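Local structure of 5-carboxymethyl-2-hydroxymuconate delta-isomerase (Mycobacterium smegmatis, 4PFZ) at residues Lys59-Gly64 against Ala212-Leu217; Glu185-Val190 against Gly236-Ile241; Ala103-Val108 against Ala145-Arg150. The protein belongs to the fumarylacetoacetate hydrolase family and probably acts as a metal-dependent isomerase or acetylpyruvate hydrolase. All blocks are in the same frame, centred on the assembly; numbering follows the deposited sequence. Where two conformers were deposited one is given.

From the N terminus, the chain first passes K59-G64, the near end of contact 1. Contact 3 then opens at A103-V108 and closes at A145-R150, tying the start of strand 108-118 to the exit of strand 134-145. E185-V190 opens contact 2 before A212-L217 closes contact 1 behind helix 203-213. G236-I241 then completes contact 2 by pairing strand 238-243 with strand 181-186. Contact 3 is therefore nested inside the long loop of contact 1, contacts 1 and 2 cross, and contacts 3 and 2 follow in series. Contacts 1 and 2 lie on opposite sides of the chain centre, their own centres about 28 Å apart.

Contact 1 of 3, residues Lys59-Gly64 against Ala212-Leu217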
# COMPACT_ATOMS: atom_id res chain seq x y z
N LYS B 59 1.05 1.12 5.63
CA LYS B 59 1.67 0.47 4.48
C LYS B 59 2.88 -0.35 4.90
O LYS B 59 3.48 -0.12 5.96
CB LYS B 59 2.07 1.49 3.40
CG LYS B 59 2.99 2.62 3.85
CD LYS B 59 3.25 3.59 2.66
CE LYS B 59 3.87 4.92 3.10
NZ LYS B 59 3.15 5.54 4.24
N VAL B 60 3.23 -1.30 4.05
CA VAL B 60 4.36 -2.14 4.28
C VAL B 60 5.24 -2.02 3.06
O VAL B 60 4.80 -2.36 1.96
CB VAL B 60 3.96 -3.61 4.47
CG1 VAL B 60 5.21 -4.50 4.58
CG2 VAL B 60 3.08 -3.75 5.69
N ILE B 61 6.47 -1.55 3.26
CA ILE B 61 7.46 -1.46 2.20
C ILE B 61 8.44 -2.62 2.35
O ILE B 61 8.86 -2.94 3.47
CB ILE B 61 8.25 -0.13 2.24
CG1 ILE B 61 7.31 1.03 1.97
CG2 ILE B 61 9.35 -0.10 1.19
CD1 ILE B 61 6.65 1.60 3.22
N ALA B 62 8.80 -3.24 1.25
CA ALA B 62 9.79 -4.30 1.35
C ALA B 62 10.86 -4.16 0.28
O ALA B 62 10.65 -3.52 -0.74
CB ALA B 62 9.10 -5.66 1.24
N VAL B 63 12.00 -4.79 0.53
CA VAL B 63 13.07 -4.87 -0.44
C VAL B 63 13.28 -6.35 -0.76
O VAL B 63 12.96 -7.21 0.04
CB VAL B 63 14.37 -4.20 0.11
CG1 VAL B 63 15.18 -5.15 0.96
CG2 VAL B 63 15.22 -3.64 -1.03
N GLY B 64 13.77 -6.66 -1.95
CA GLY B 64 14.00 -8.05 -2.32
C GLY B 64 15.43 -8.50 -2.06
O GLY B 64 15.72 -9.16 -1.07
N ALA B 212 12.88 9.13 0.85
CA ALA B 212 13.12 10.07 -0.25
C ALA B 212 12.00 9.96 -1.28
O ALA B 212 11.66 10.92 -1.96
CB ALA B 212 14.50 9.83 -0.91
N VAL B 213 11.43 8.76 -1.38
CA VAL B 213 10.33 8.49 -2.30
C VAL B 213 8.97 8.93 -1.74
O VAL B 213 8.19 9.64 -2.41
CB VAL B 213 10.26 6.98 -2.64
CG1 VAL B 213 9.07 6.70 -3.55
CG2 VAL B 213 11.56 6.49 -3.27
N MET B 214 8.68 8.50 -0.52
CA MET B 214 7.34 8.64 0.04
C MET B 214 7.36 9.01 1.52
O MET B 214 8.29 8.65 2.25
CB MET B 214 6.56 7.33 -0.14
CG MET B 214 7.10 6.18 0.70
SD MET B 214 6.21 4.65 0.31
CE MET B 214 6.91 4.25 -1.28
N THR B 215 6.34 9.73 1.96
CA THR B 215 6.17 10.06 3.36
C THR B 215 5.95 8.78 4.16
O THR B 215 5.10 7.97 3.81
CB THR B 215 4.97 11.05 3.58
OG1 THR B 215 5.35 12.36 3.14
CG2 THR B 215 4.58 11.11 5.04
N LEU B 216 6.75 8.59 5.21
CA LEU B 216 6.57 7.45 6.10
C LEU B 216 5.83 7.86 7.37
O LEU B 216 6.14 8.87 7.97
CB LEU B 216 7.92 6.82 6.46
CG LEU B 216 8.71 6.21 5.30
CD1 LEU B 216 10.06 5.65 5.77
CD2 LEU B 216 7.90 5.11 4.66
N LEU B 217 4.82 7.08 7.74
CA LEU B 217 3.96 7.37 8.88
C LEU B 217 4.26 6.46 10.04
O LEU B 217 4.72 5.33 9.82
CB LEU B 217 2.48 7.20 8.51
CG LEU B 217 1.67 8.35 7.91
CD1 LEU B 217 2.35 8.92 6.71
CD2 LEU B 217 0.29 7.84 7.54
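A buried, largely apolar contact built around one lysine joins K59 and I61, on or beside strand 60-63, to M214, T215 and L216, the linker leaving helix 203-213. The backbones stay apart, the nearest CA atoms being those of K59 and L217, so side chains do the bridging. K59 makes the largest share of it. It was modelled in two conformers, and in the one described here CG stands between the backbone N and the carbonyl carbon (chi1 56°). The chain then runs nearly straight until a bend at its last torsion delivers NZ to the backbone O of T215, at 3.1 Å. The ammonium nitrogen lies in the plane of that carbonyl, with a C=O...N angle of 154°. On the way, the lysine methylenes pass M214 in the opposite direction, and K59 CE comes within 3.7 Å of M214 SD. The aliphatic part of the lysine thus becomes part of the apolar packing, while its charge is taken up elsewhere: NZ also forms a salt bridge with D220, whose OD2 accepts a hydrogen bond from L217 N as well. One carboxylate oxygen therefore holds both the lysine and the linker.

The CG1-CD1 arm of I61 touches the linker twice: I61 CG1 lies 4.1 Å from M214 SD, and I61 CD1 meets L216 CD2 at 4.0 Å.

T215 OG1 turns to the other half of the dimer, hydrogen-bonded to D162 of the second subunit, and M156 of that subunit packs on M214. Within the chain, T210 of helix 203-213 touches both I61 and L216, I84 and L86 of strand 84-87 also pack on I61, and strand 221-223 runs parallel to strand 60-63 on its way past L216.

Contact 2 of 3, residues Glu185-Val190 against Gly236-Ile241; sequences EVNGQV and GDTVSI
With CG beside its own backbone N and anti to the carbonyl carbon (chi1 -56°), N187 swings its amide across to D237 and T238, and a similar first torsion in D237 turns that carboxylate to meet it. Both ends of the amide are used. N187 ND2 donates to D237 OD1 at 2.9 Å; D237 OD1 lies in the amide plane of N187, but the NH2 meets it from above the carboxylate plane, the two planes being 67° apart. N187 OD1 accepts from T238 N, also at 2.9 Å, while N187 N donates a hydrogen bond to T238 O. The side-chain carbonyl thus stands in for a main-chain one and carries the ladder of bonds one step past the end of the strand. Water 1 donates to N187 OD1 and G236 O, and accepts from T238 OG1.

N187 and G188 are the two central residues of a type I' turn, both with positive phi, in the tight two-residue hairpin joining strands 181-186 and 189-195; V186 and Q189 close it with bonds in both directions. Strand 238-243 lies antiparallel along the first arm. E185 and S240 form a hydrogen-bonded pair, E185 N to S240 O at 2.7 Å and S240 N to E185 O at 2.8 Å. V186 and V239 form the next, non-hydrogen-bonded pair, where V186 CA approaches T238 O at 3.5 Å in a CA-H...O contact.

The two valines share a face on which H110 of strand 108-118 packs. The E185 and S240 side chains lie on the other, their polar ends held by R183 and T250. D237 OD2 is bonded to E234 N.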
# COMPACT_ATOMS: atom_id res chain seq x y z
N GLU B 185 13.06 -21.47 10.22
CA GLU B 185 12.92 -22.92 10.26
C GLU B 185 11.55 -23.33 9.74
O GLU B 185 10.55 -22.67 9.99
CB GLU B 185 13.13 -23.45 11.68
CG GLU B 185 14.46 -23.01 12.27
CD GLU B 185 14.64 -23.43 13.71
OE1 GLU B 185 13.69 -24.02 14.28
OE2 GLU B 185 15.72 -23.16 14.28
N VAL B 186 11.54 -24.43 8.99
CA VAL B 186 10.32 -25.07 8.54
C VAL B 186 10.21 -26.44 9.21
O VAL B 186 11.07 -27.30 9.00
CB VAL B 186 10.29 -25.21 7.01
CG1 VAL B 186 8.97 -25.82 6.55
CG2 VAL B 186 10.49 -23.85 6.36
N ASN B 187 9.18 -26.61 10.04
CA ASN B 187 8.98 -27.85 10.81
C ASN B 187 10.21 -28.24 11.62
O ASN B 187 10.50 -29.42 11.78
CB ASN B 187 8.57 -28.99 9.87
CG ASN B 187 7.34 -28.65 9.05
OD1 ASN B 187 6.43 -28.00 9.54
ND2 ASN B 187 7.32 -29.09 7.79
N GLY B 188 10.91 -27.24 12.15
CA GLY B 188 12.08 -27.48 12.99
C GLY B 188 13.38 -27.54 12.20
O GLY B 188 14.45 -27.67 12.79
N GLN B 189 13.27 -27.43 10.88
CA GLN B 189 14.42 -27.59 9.99
C GLN B 189 14.91 -26.24 9.48
O GLN B 189 14.17 -25.51 8.81
CB GLN B 189 14.04 -28.49 8.82
CG GLN B 189 15.19 -29.22 8.16
CD GLN B 189 14.72 -30.37 7.29
OE1 GLN B 189 13.53 -30.48 6.99
NE2 GLN B 189 15.65 -31.23 6.88
N VAL B 190 16.16 -25.90 9.78
CA VAL B 190 16.70 -24.60 9.38
C VAL B 190 16.85 -24.49 7.87
O VAL B 190 17.46 -25.34 7.23
CB VAL B 190 18.08 -24.33 10.02
CG1 VAL B 190 18.59 -22.95 9.61
CG2 VAL B 190 18.00 -24.45 11.54
N GLY B 236 -0.06 -27.72 6.39
CA GLY B 236 0.40 -28.46 7.55
C GLY B 236 1.79 -28.11 8.05
O GLY B 236 2.22 -28.61 9.10
N ASP B 237 2.51 -27.26 7.32
CA ASP B 237 3.82 -26.80 7.79
C ASP B 237 3.70 -25.78 8.91
O ASP B 237 2.65 -25.16 9.11
CB ASP B 237 4.64 -26.17 6.67
CG ASP B 237 5.17 -27.17 5.68
OD1 ASP B 237 5.20 -28.39 6.00
OD2 ASP B 237 5.56 -26.74 4.57
N THR B 238 4.80 -25.61 9.64
CA THR B 238 4.94 -24.51 10.58
C THR B 238 6.23 -23.79 10.20
O THR B 238 7.27 -24.42 10.02
CB THR B 238 5.00 -25.00 12.05
OG1 THR B 238 3.86 -25.82 12.34
CG2 THR B 238 5.00 -23.82 13.00
N VAL B 239 6.15 -22.47 10.05
CA VAL B 239 7.32 -21.67 9.74
C VAL B 239 7.67 -20.81 10.95
O VAL B 239 6.81 -20.12 11.48
CB VAL B 239 7.11 -20.74 8.53
CG1 VAL B 239 8.43 -20.08 8.11
CG2 VAL B 239 6.49 -21.50 7.37
N SER B 240 8.93 -20.87 11.37
CA SER B 240 9.39 -20.09 12.51
C SER B 240 10.61 -19.26 12.15
O SER B 240 11.64 -19.79 11.74
CB SER B 240 9.69 -20.99 13.69
OG SER B 240 8.49 -21.46 14.27
N ILE B 241 10.49 -17.94 12.31
CA ILE B 241 11.58 -17.03 12.00
C ILE B 241 12.08 -16.41 13.29
O ILE B 241 11.32 -15.81 14.04
CB ILE B 241 11.14 -15.91 11.03
CG1 ILE B 241 10.58 -16.52 9.75
CG2 ILE B 241 12.32 -14.99 10.73
CD1 ILE B 241 9.61 -15.62 9.02
O HOH W 1 4.20 -28.82 11.42
O HOH W 2 9.78 -24.81 12.41

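Contact 3 of 3, residues Ala103-Val108 against Ala145-Arg150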
# COMPACT_ATOMS: atom_id res chain seq x y z
N ALA B 103 -5.36 -21.82 -3.54
CA ALA B 103 -5.46 -23.16 -4.09
C ALA B 103 -4.51 -23.38 -5.27
O ALA B 103 -3.90 -24.44 -5.39
CB ALA B 103 -6.90 -23.46 -4.52
N ASP B 104 -4.37 -22.35 -6.10
CA ASP B 104 -3.63 -22.45 -7.36
C ASP B 104 -2.16 -22.07 -7.27
O ASP B 104 -1.41 -22.25 -8.23
CB ASP B 104 -4.30 -21.55 -8.41
CG ASP B 104 -4.14 -20.07 -8.10
OD1 ASP B 104 -4.26 -19.70 -6.91
OD2 ASP B 104 -3.87 -19.29 -9.04
N ALA B 105 -1.74 -21.53 -6.14
CA ALA B 105 -0.39 -20.96 -6.02
C ALA B 105 0.68 -22.01 -5.71
O ALA B 105 0.70 -22.59 -4.63
CB ALA B 105 -0.39 -19.87 -4.95
N ASP B 106 1.58 -22.25 -6.67
CA ASP B 106 2.66 -23.23 -6.52
C ASP B 106 3.93 -22.75 -7.22
O ASP B 106 3.92 -22.52 -8.42
CB ASP B 106 2.28 -24.59 -7.12
CG ASP B 106 0.88 -25.04 -6.75
OD1 ASP B 106 0.54 -25.03 -5.55
OD2 ASP B 106 0.12 -25.42 -7.67
N PRO B 107 5.04 -22.63 -6.48
CA PRO B 107 5.16 -22.79 -5.03
C PRO B 107 4.97 -21.46 -4.32
O PRO B 107 5.14 -20.42 -4.93
CB PRO B 107 6.59 -23.28 -4.86
CG PRO B 107 7.33 -22.56 -5.95
CD PRO B 107 6.36 -22.41 -7.11
N VAL B 108 4.64 -21.50 -3.04
CA VAL B 108 4.60 -20.30 -2.22
C VAL B 108 5.80 -20.36 -1.28
O VAL B 108 6.03 -21.39 -0.64
CB VAL B 108 3.27 -20.19 -1.44
CG1 VAL B 108 3.28 -19.03 -0.46
CG2 VAL B 108 2.08 -20.06 -2.41
N ALA B 145 4.08 -15.93 -3.64
CA ALA B 145 3.71 -16.94 -4.64
C ALA B 145 4.64 -16.80 -5.84
O ALA B 145 4.45 -15.93 -6.67
CB ALA B 145 2.25 -16.79 -5.06
N ARG B 146 5.66 -17.65 -5.93
CA ARG B 146 6.73 -17.46 -6.92
C ARG B 146 6.25 -17.57 -8.37
O ARG B 146 6.80 -16.92 -9.25
CB ARG B 146 7.87 -18.47 -6.70
CG ARG B 146 8.52 -18.44 -5.33
CD ARG B 146 8.95 -17.04 -4.91
NE ARG B 146 9.78 -16.38 -5.92
CZ ARG B 146 11.10 -16.49 -5.99
NH1 ARG B 146 11.76 -17.27 -5.13
NH2 ARG B 146 11.77 -15.84 -6.93
N ASP B 147 5.25 -18.40 -8.62
CA ASP B 147 4.73 -18.55 -9.98
C ASP B 147 4.10 -17.24 -10.47
O ASP B 147 4.30 -16.83 -11.62
CB ASP B 147 3.70 -19.69 -10.05
CG ASP B 147 2.64 -19.61 -8.95
OD1 ASP B 147 2.90 -19.00 -7.89
OD2 ASP B 147 1.54 -20.18 -9.13
N GLN B 148 3.35 -16.60 -9.58
CA GLN B 148 2.68 -15.34 -9.90
C GLN B 148 3.68 -14.21 -10.11
O GLN B 148 3.45 -13.32 -10.92
CB GLN B 148 1.68 -14.96 -8.80
CG GLN B 148 0.61 -16.02 -8.61
CD GLN B 148 -0.37 -15.71 -7.50
OE1 GLN B 148 -0.27 -14.67 -6.84
NE2 GLN B 148 -1.31 -16.62 -7.28
N GLN B 149 4.77 -14.26 -9.35
CA GLN B 149 5.86 -13.31 -9.53
C GLN B 149 6.35 -13.36 -10.97
O GLN B 149 6.48 -12.34 -11.63
CB GLN B 149 7.00 -13.61 -8.56
CG GLN B 149 7.23 -12.54 -7.53
CD GLN B 149 8.40 -12.84 -6.61
OE1 GLN B 149 8.38 -13.80 -5.85
NE2 GLN B 149 9.44 -12.02 -6.69
N ARG B 150 6.61 -14.57 -11.46
CA ARG B 150 7.17 -14.73 -12.79
C ARG B 150 6.18 -14.36 -13.90
O ARG B 150 6.56 -13.79 -14.93
CB ARG B 150 7.66 -16.16 -12.99
CG ARG B 150 9.18 -16.26 -13.10
CD ARG B 150 9.64 -17.70 -13.32
NE ARG B 150 10.00 -18.35 -12.07
CZ ARG B 150 9.16 -19.06 -11.32
NH1 ARG B 150 9.59 -19.62 -10.19
NH2 ARG B 150 7.90 -19.20 -11.69
O HOH W 3 -1.09 -19.00 -9.50
O HOH W 4 -4.33 -16.64 -6.39
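V108 and A145 form a single antiparallel, non-hydrogen-bonded bridge, their CA atoms 4.2 Å apart, and just beyond it R146 N donates to P107 O at 3.0 Å. P107 follows a cis peptide bond, a kink in the loop next to the helix start.

D147 supplies the main side-chain link. Its CG is folded between its own backbone N and carbonyl carbon (chi1 49°), which carries the carboxylate back over the D106 backbone. D106 N donates to D147 OD2 at 3.2 Å in a fairly straight bond, but the approach is from above the carboxylate, 58° out of its plane. D147 OD1 is buried by the contact and has no partner in the model. Amide dipoles of the helix's first turn probably favour the carboxylate, but D106 O, 3.4 Å from D147 OD2, and the nearby D104 and D106 carboxylates would oppose this, so the net effect on ionisation stays open.

Water 3 extends the link: it donates to D104 OD2 and to D147 OD2, and accepts from Q148 NE2. The Q148 and D104 side chains cross at about a right angle, with amide and carboxylate planes 41° apart, and Q148 OE1 is hydrogen-bonded to H161.

A105, V108 and A145 form a small apolar cluster: A105 CB rests on A145 CB at 4.1 Å, V108 CG2 on the same methyl at 4.2 Å. Apart from it, the P107 ring lies against R146, P107 CG to R146 CB 4.2 Å. A105 O is hydrogen-bonded to R255.

A145 is both the last residue of strand 134-145 and the N-cap of helix 146-152, so the contact is a strand-to-helix junction: where the antiparallel pair 108-118 and 134-145 of the fumarylacetoacetate hydrolase domain ends, the entering loop packs against the helix's first turn.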